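Local structure of nsp9 (Porcine coronavirus HKU15, 5YM6) at residues M97-G100 with H101-T105. The protein binds nucleic acid, with an affinity enhanced by dimerization, and probably serves viral RNA replication. Sequence-based numbering, arbitrary orientation.
Sequences MVIG and HISET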
loop_
_atom_site.group_PDB
_atom_site.type_symbol
_atom_site.label_atom_id
_atom_site.label_comp_id
_atom_site.label_asym_id
_atom_site.label_seq_id
_atom_site.Cartn_x
_atom_site.Cartn_y
_atom_site.Cartn_z
ATOM N N MET B 97 -1.501 1.594 0.433
ATOM C CA MET B 97 -2.476 0.838 1.223
ATOM C C MET B 97 -3.823 0.698 0.496
ATOM O O MET B 97 -4.407 -0.390 0.424
ATOM C CB MET B 97 -2.702 1.515 2.578
ATOM C CG MET B 97 -1.574 1.369 3.582
ATOM S SD MET B 97 -1.421 -0.304 4.207
ATOM C CE MET B 97 -2.979 -0.532 5.070
ATOM N N VAL B 98 -4.311 1.806 -0.041
ATOM C CA VAL B 98 -5.618 1.814 -0.710
ATOM C C VAL B 98 -5.566 1.114 -2.066
ATOM O O VAL B 98 -6.464 0.344 -2.406
ATOM C CB VAL B 98 -6.135 3.249 -0.859
ATOM C CG1 VAL B 98 -7.381 3.305 -1.743
ATOM C CG2 VAL B 98 -6.435 3.811 0.505
ATOM N N ILE B 99 -4.499 1.330 -2.829
ATOM C CA ILE B 99 -4.363 0.641 -4.115
ATOM C C ILE B 99 -4.322 -0.874 -3.913
ATOM O O ILE B 99 -4.934 -1.622 -4.679
ATOM C CB ILE B 99 -3.110 1.105 -4.872
ATOM C CG1 ILE B 99 -3.286 2.559 -5.319
ATOM C CG2 ILE B 99 -2.847 0.232 -6.093
ATOM C CD1 ILE B 99 -2.071 3.145 -5.994
ATOM N N GLY B 100 -3.615 -1.322 -2.877
ATOM C CA GLY B 100 -3.553 -2.741 -2.572
ATOM C C GLY B 100 -4.921 -3.303 -2.228
ATOM O O GLY B 100 -5.285 -4.406 -2.649
ATOM N N HIS B 101 -5.686 -2.533 -1.463
ATOM C CA HIS B 101 -6.998 -2.971 -1.013
ATOM C C HIS B 101 -7.949 -3.106 -2.194
ATOM O O HIS B 101 -8.641 -4.116 -2.329
ATOM C CB HIS B 101 -7.553 -1.991 0.030
ATOM C CG HIS B 101 -8.852 -2.421 0.638
ATOM N ND1 HIS B 101 -8.916 -3.172 1.796
ATOM C CD2 HIS B 101 -10.131 -2.196 0.266
ATOM C CE1 HIS B 101 -10.185 -3.390 2.102
ATOM N NE2 HIS B 101 -10.940 -2.813 1.186
ATOM N N ILE B 102 -7.951 -2.106 -3.071
ATOM C CA ILE B 102 -8.821 -2.116 -4.236
ATOM C C ILE B 102 -8.431 -3.253 -5.185
ATOM O O ILE B 102 -9.290 -3.879 -5.802
ATOM C CB ILE B 102 -8.788 -0.757 -4.959
ATOM C CG1 ILE B 102 -9.420 0.315 -4.061
ATOM C CG2 ILE B 102 -9.511 -0.833 -6.293
ATOM C CD1 ILE B 102 -9.473 1.684 -4.672
ATOM N N SER B 103 -7.136 -3.547 -5.263
ATOM C CA SER B 103 -6.675 -4.671 -6.080
ATOM C C SER B 103 -7.223 -6.018 -5.586
ATOM O O SER B 103 -7.702 -6.819 -6.384
ATOM C CB SER B 103 -5.148 -4.708 -6.122
ATOM O OG SER B 103 -4.642 -3.559 -6.780
ATOM N N GLU B 104 -7.180 -6.267 -4.283
ATOM C CA GLU B 104 -7.672 -7.542 -3.760
ATOM C C GLU B 104 -9.203 -7.611 -3.741
ATOM O O GLU B 104 -9.787 -8.693 -3.668
ATOM C CB GLU B 104 -7.115 -7.805 -2.362
ATOM C CG GLU B 104 -7.318 -9.241 -1.895
ATOM C CD GLU B 104 -6.050 -9.849 -1.327
ATOM O OE1 GLU B 104 -5.097 -9.082 -1.066
ATOM O OE2 GLU B 104 -5.998 -11.094 -1.172
ATOM N N THR B 105 -9.855 -6.461 -3.819
ATOM C CA THR B 105 -11.303 -6.439 -3.972
ATOM C C THR B 105 -11.670 -6.849 -5.398
ATOM O O THR B 105 -12.604 -7.623 -5.609
ATOM C CB THR B 105 -11.895 -5.044 -3.650
ATOM O OG1 THR B 105 -11.865 -4.825 -2.234
ATOM C CG2 THR B 105 -13.342 -4.952 -4.124
#
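V98 and I102 run alongside each other from successive turns of one helix, V98 CG1 meeting I102 CD1 at 3.9 Å. The V98 branch that makes this contact stands anti to the backbone N (chi1 171°), while the extended I102 chain has its CG1 3.4 Å from V98 O. That same carbonyl oxygen receives I102 N at 2.9 Å, in a nearly straight bond (N-H...O 167°). Three further i to i+4 bonds continue the ladder, from H101 N to M97 O, S103 N to I99 O and E104 N to G100 O, the last at 3.1 Å. The S103 hydroxyl is turned beside its own backbone N (chi1 -65°), which brings it back over the preceding turn; it is hydrogen-bonded to R7 O of the second subunit, and S103 OG also lies 2.9 Å from I99 O. Farther out, the V98 and I102 pair rests on the barrel: both touch F29, V98 also reaches V40, A41 and F86, and I102 meets L84. I99 rests on F86 and packs on M97 of the second subunit, M97 touches V31 and V9 of its own chain and G96 of the second subunit, and S103 packs on L6 of the second subunit. Within helix 92-105, V98 and I102 thus pack on the strands, M97 and I99 touch both the strands and the partner chain, and S103 meets the partner chain, as in the C-terminal helix of the coronavirus nsp9 fold, which packs against a small antiparallel beta-barrel and contributes to dimer formation.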